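Local coordinates for uracil-DNA glycosylase (Nitratifractor salsuginis, PDB 5X3G), which belongs to the uracil-DNA glycosylase superfamily, enzymes of DNA repair with an alpha/beta fold built round a parallel four-stranded sheet, at residues L31-Y42 with H182-L193. Numbering follows the deposited sequence.
Sequences LLPALMTLEDSY and HIRAWRAFIEKL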
loop_
_atom_site.group_PDB
_atom_site.type_symbol
_atom_site.label_atom_id
_atom_site.label_comp_id
_atom_site.label_asym_id
_atom_site.label_seq_id
_atom_site.Cartn_x
_atom_site.Cartn_y
_atom_site.Cartn_z
ATOM N N LEU A 31 -17.178 -1.049 -1.856
ATOM C CA LEU A 31 -16.622 -0.415 -0.667
ATOM C C LEU A 31 -17.665 -0.172 0.418
ATOM O O LEU A 31 -17.364 -0.329 1.607
ATOM C CB LEU A 31 -15.950 0.903 -1.065
ATOM C CG LEU A 31 -14.788 1.461 -0.251
ATOM C CD1 LEU A 31 -13.786 0.367 0.079
ATOM C CD2 LEU A 31 -14.119 2.577 -1.043
ATOM N N LEU A 32 -18.885 0.214 0.040
ATOM C CA LEU A 32 -19.930 0.417 1.041
ATOM C C LEU A 32 -20.289 -0.871 1.774
ATOM O O LEU A 32 -20.361 -0.844 3.014
ATOM C CB LEU A 32 -21.158 1.065 0.391
ATOM C CG LEU A 32 -21.406 2.535 0.729
ATOM C CD1 LEU A 32 -20.151 3.358 0.482
ATOM C CD2 LEU A 32 -22.572 3.081 -0.077
ATOM N N PRO A 33 -20.525 -2.009 1.105
ATOM C CA PRO A 33 -20.708 -3.260 1.866
ATOM C C PRO A 33 -19.553 -3.564 2.802
ATOM O O PRO A 33 -19.772 -3.820 3.994
ATOM C CB PRO A 33 -20.852 -4.314 0.762
ATOM C CG PRO A 33 -21.433 -3.574 -0.372
ATOM C CD PRO A 33 -20.790 -2.217 -0.333
ATOM N N ALA A 34 -18.319 -3.528 2.289
ATOM C CA ALA A 34 -17.147 -3.792 3.118
ATOM C C ALA A 34 -17.152 -2.931 4.376
ATOM O O ALA A 34 -17.107 -3.449 5.499
ATOM C CB ALA A 34 -15.875 -3.555 2.302
ATOM N N LEU A 35 -17.244 -1.610 4.201
ATOM C CA LEU A 35 -17.263 -0.703 5.343
ATOM C C LEU A 35 -18.427 -0.992 6.281
ATOM O O LEU A 35 -18.305 -0.790 7.496
ATOM C CB LEU A 35 -17.322 0.745 4.864
ATOM C CG LEU A 35 -16.028 1.291 4.268
ATOM C CD1 LEU A 35 -16.258 2.650 3.618
ATOM C CD2 LEU A 35 -14.961 1.374 5.353
HETATM N N MSE A 36 -19.550 -1.469 5.751
HETATM C CA MSE A 36 -20.712 -1.714 6.595
HETATM C C MSE A 36 -20.541 -2.953 7.469
HETATM O O MSE A 36 -21.415 -3.267 8.279
HETATM C CB MSE A 36 -21.979 -1.840 5.746
HETATM C CG MSE A 36 -22.510 -0.503 5.247
HETATM SE SE MSE A 36 -24.220 -0.640 4.323
HETATM C CE MSE A 36 -23.620 -1.336 2.607
ATOM N N THR A 37 -19.415 -3.656 7.313
ATOM C CA THR A 37 -19.114 -4.767 8.208
ATOM C C THR A 37 -18.482 -4.304 9.516
ATOM O O THR A 37 -18.429 -5.083 10.473
ATOM C CB THR A 37 -18.198 -5.780 7.515
ATOM O OG1 THR A 37 -16.914 -5.189 7.285
ATOM C CG2 THR A 37 -18.797 -6.218 6.181
ATOM N N LEU A 38 -18.011 -3.062 9.579
ATOM C CA LEU A 38 -17.496 -2.520 10.828
ATOM C C LEU A 38 -18.636 -2.279 11.810
ATOM O O LEU A 38 -19.728 -1.843 11.438
ATOM C CB LEU A 38 -16.734 -1.217 10.578
ATOM C CG LEU A 38 -15.514 -1.300 9.655
ATOM C CD1 LEU A 38 -15.209 0.052 9.026
ATOM C CD2 LEU A 38 -14.307 -1.828 10.414
ATOM N N GLU A 39 -18.368 -2.572 13.078
ATOM C CA GLU A 39 -19.356 -2.465 14.144
ATOM C C GLU A 39 -19.750 -1.000 14.300
ATOM O O GLU A 39 -18.913 -0.109 14.123
ATOM C CB GLU A 39 -18.787 -3.047 15.443
ATOM C CG GLU A 39 -19.763 -3.197 16.600
ATOM C CD GLU A 39 -19.950 -1.917 17.375
ATOM O OE1 GLU A 39 -19.044 -1.061 17.319
ATOM O OE2 GLU A 39 -20.995 -1.770 18.045
ATOM N N ASP A 40 -21.028 -0.757 14.612
ATOM C CA ASP A 40 -21.585 0.593 14.523
ATOM C C ASP A 40 -20.824 1.588 15.393
ATOM O O ASP A 40 -20.526 2.705 14.950
ATOM C CB ASP A 40 -23.066 0.576 14.902
ATOM C CG ASP A 40 -23.964 0.220 13.734
ATOM O OD1 ASP A 40 -24.224 1.108 12.893
ATOM O OD2 ASP A 40 -24.405 -0.945 13.650
ATOM N N SER A 41 -20.511 1.213 16.637
ATOM C CA SER A 41 -19.775 2.124 17.509
ATOM C C SER A 41 -18.411 2.463 16.924
ATOM O O SER A 41 -17.971 3.618 16.980
ATOM C CB SER A 41 -19.626 1.518 18.905
ATOM N N TYR A 42 -17.732 1.467 16.346
ATOM C CA TYR A 42 -16.455 1.724 15.689
ATOM C C TYR A 42 -16.612 2.738 14.562
ATOM O O TYR A 42 -15.758 3.615 14.381
ATOM C CB TYR A 42 -15.872 0.413 15.160
ATOM C CG TYR A 42 -14.404 0.487 14.803
ATOM C CD1 TYR A 42 -13.426 0.193 15.744
ATOM C CD2 TYR A 42 -13.997 0.852 13.526
ATOM C CE1 TYR A 42 -12.084 0.259 15.424
ATOM C CE2 TYR A 42 -12.656 0.921 13.197
ATOM C CZ TYR A 42 -11.704 0.625 14.150
ATOM O OH TYR A 42 -10.370 0.689 13.830
ATOM N N HIS A 182 -7.337 -3.635 16.043
ATOM C CA HIS A 182 -7.824 -2.940 14.855
ATOM C C HIS A 182 -7.838 -3.858 13.640
ATOM O O HIS A 182 -8.818 -3.880 12.886
ATOM C CB HIS A 182 -6.977 -1.696 14.585
ATOM C CG HIS A 182 -7.241 -0.568 15.534
ATOM N ND1 HIS A 182 -8.470 0.047 15.633
ATOM C CD2 HIS A 182 -6.434 0.062 16.419
ATOM C CE1 HIS A 182 -8.410 1.003 16.543
ATOM N NE2 HIS A 182 -7.186 1.032 17.035
ATOM N N ILE A 183 -6.764 -4.624 13.434
ATOM C CA ILE A 183 -6.725 -5.570 12.320
ATOM C C ILE A 183 -7.879 -6.561 12.425
ATOM O O ILE A 183 -8.551 -6.871 11.429
ATOM C CB ILE A 183 -5.359 -6.282 12.276
ATOM C CG1 ILE A 183 -4.269 -5.310 11.817
ATOM C CG2 ILE A 183 -5.410 -7.507 11.371
ATOM C CD1 ILE A 183 -2.897 -5.633 12.361
ATOM N N ARG A 184 -8.143 -7.051 13.639
ATOM C CA ARG A 184 -9.273 -7.953 13.835
ATOM C C ARG A 184 -10.592 -7.259 13.512
ATOM O O ARG A 184 -11.489 -7.864 12.913
ATOM C CB ARG A 184 -9.262 -8.482 15.269
ATOM C CG ARG A 184 -10.339 -9.496 15.605
ATOM C CD ARG A 184 -9.693 -10.705 16.265
ATOM N NE ARG A 184 -10.647 -11.556 16.970
ATOM C CZ ARG A 184 -10.486 -12.862 17.151
ATOM N NH1 ARG A 184 -9.415 -13.477 16.664
ATOM N NH2 ARG A 184 -11.398 -13.555 17.813
ATOM N N ALA A 185 -10.716 -5.979 13.874
ATOM C CA ALA A 185 -11.945 -5.244 13.591
ATOM C C ALA A 185 -12.127 -4.986 12.099
ATOM O O ALA A 185 -13.261 -4.818 11.637
ATOM C CB ALA A 185 -11.956 -3.923 14.360
ATOM N N TRP A 186 -11.038 -4.946 11.332
ATOM C CA TRP A 186 -11.102 -4.680 9.900
ATOM C C TRP A 186 -11.107 -5.945 9.054
ATOM O O TRP A 186 -11.261 -5.855 7.828
ATOM C CB TRP A 186 -9.929 -3.791 9.476
ATOM C CG TRP A 186 -10.091 -2.361 9.878
ATOM C CD1 TRP A 186 -9.706 -1.789 11.053
ATOM C CD2 TRP A 186 -10.689 -1.317 9.101
ATOM N NE1 TRP A 186 -10.027 -0.453 11.059
ATOM C CE2 TRP A 186 -10.632 -0.139 9.870
ATOM C CE3 TRP A 186 -11.268 -1.266 7.830
ATOM C CZ2 TRP A 186 -11.129 1.077 9.410
ATOM C CZ3 TRP A 186 -11.764 -0.061 7.375
ATOM C CH2 TRP A 186 -11.690 1.096 8.163
ATOM N N ARG A 187 -10.942 -7.116 9.673
ATOM C CA ARG A 187 -10.854 -8.353 8.904
ATOM C C ARG A 187 -12.115 -8.595 8.076
ATOM O O ARG A 187 -12.035 -9.025 6.921
ATOM C CB ARG A 187 -10.581 -9.528 9.842
ATOM C CG ARG A 187 -10.535 -10.870 9.147
ATOM C CD ARG A 187 -10.156 -11.951 10.132
ATOM N NE ARG A 187 -8.924 -11.597 10.831
ATOM C CZ ARG A 187 -8.667 -11.912 12.095
ATOM N NH1 ARG A 187 -9.558 -12.593 12.802
ATOM N NH2 ARG A 187 -7.523 -11.543 12.655
ATOM N N ALA A 188 -13.291 -8.323 8.648
ATOM C CA ALA A 188 -14.531 -8.474 7.888
ATOM C C ALA A 188 -14.590 -7.507 6.711
ATOM O O ALA A 188 -15.115 -7.857 5.643
ATOM C CB ALA A 188 -15.740 -8.274 8.802
ATOM N N PHE A 189 -14.065 -6.293 6.893
ATOM C CA PHE A 189 -13.960 -5.346 5.790
ATOM C C PHE A 189 -13.097 -5.912 4.669
ATOM O O PHE A 189 -13.468 -5.850 3.490
ATOM C CB PHE A 189 -13.389 -4.019 6.300
ATOM C CG PHE A 189 -12.929 -3.088 5.209
ATOM C CD1 PHE A 189 -13.809 -2.187 4.635
ATOM C CD2 PHE A 189 -11.610 -3.096 4.776
ATOM C CE1 PHE A 189 -13.392 -1.328 3.637
ATOM C CE2 PHE A 189 -11.190 -2.239 3.779
ATOM C CZ PHE A 189 -12.077 -1.352 3.207
ATOM N N ILE A 190 -11.933 -6.468 5.020
ATOM C CA ILE A 190 -11.036 -7.013 4.001
ATOM C C ILE A 190 -11.693 -8.186 3.284
ATOM O O ILE A 190 -11.666 -8.275 2.050
ATOM C CB ILE A 190 -9.686 -7.421 4.620
ATOM C CG1 ILE A 190 -8.974 -6.204 5.215
ATOM C CG2 ILE A 190 -8.805 -8.067 3.567
ATOM C CD1 ILE A 190 -8.679 -5.125 4.202
ATOM N N GLU A 191 -12.287 -9.107 4.048
ATOM C CA GLU A 191 -12.945 -10.266 3.449
ATOM C C GLU A 191 -14.043 -9.846 2.482
ATOM O O GLU A 191 -14.163 -10.407 1.386
ATOM C CB GLU A 191 -13.514 -11.170 4.544
ATOM N N LYS A 192 -14.855 -8.854 2.864
ATOM C CA LYS A 192 -15.905 -8.393 1.963
ATOM C C LYS A 192 -15.322 -7.711 0.729
ATOM O O LYS A 192 -15.834 -7.884 -0.386
ATOM C CB LYS A 192 -16.852 -7.447 2.701
ATOM C CG LYS A 192 -18.096 -7.110 1.907
ATOM C CD LYS A 192 -18.903 -8.367 1.646
ATOM C CE LYS A 192 -20.113 -8.075 0.785
ATOM N NZ LYS A 192 -20.968 -9.281 0.611
ATOM N N LEU A 193 -14.250 -6.936 0.907
ATOM C CA LEU A 193 -13.634 -6.254 -0.227
ATOM C C LEU A 193 -13.055 -7.251 -1.226
ATOM O O LEU A 193 -13.183 -7.063 -2.441
ATOM C CB LEU A 193 -12.550 -5.294 0.264
ATOM C CG LEU A 193 -12.088 -4.222 -0.721
ATOM C CD1 LEU A 193 -13.114 -3.109 -0.802
ATOM C CD2 LEU A 193 -10.731 -3.673 -0.320
#
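Ala34 and Phe189 mark the place where the helical segment 31-35 comes down on 182-193, nearly antiparallel at 153°, their CA atoms 4.4 Å apart; beyond it the chain turns through Leu35-Leu38 and starts a new helix, so that one long helix is met by two short ones. The small CB of Ala34 permits this closeness, pressing to 3.4 Å from Phe189 CD1, while the CB and CG methylenes of Lys192 lie against the backbone of Ala34 before the ammonium turns away to Glu195. The Phe189 ring lies alongside Leu35, whose CD2 is 3.6 Å from Phe189 CE1; Leu31 CD1 meets the ring edge at CZ and also packs alongside Leu193 CD1. The Thr37 hydroxyl sits against Ala188 CB and the backbone of Phe189, yet its hydrogen bond goes back to Ala34 O, a carbonyl that also receives Thr37 N. In the fold, this joins the N-terminal helices to helix 179-196, which packs on an edge strand of the parallel sheet through Ile190 and Leu193, both touching Leu167 of strand 164-168. Leu38 continues the apolar seam by setting CD2 over the centre of the Trp186 six-membered ring, 14° off its normal, in a CH-pi contact, with CD1 over the same face toward CH2. Past the turn the seam becomes polar: Tyr42 OH accepts from Trp186 NE1 (3.0 Å, bent to 144°, the oxygen tilted from the indole plane) and shares a shorter 2.7 Å hydrogen bond with His182 ND1, which lies at the edge of the phenol ring and near its plane. Thr174 holds the other imidazole nitrogen, NE2, so His182 is gripped at both ends and its ring rotation fixed, while Glu39 OE1 caps the helix that carries the tyrosine by accepting from Tyr42 N.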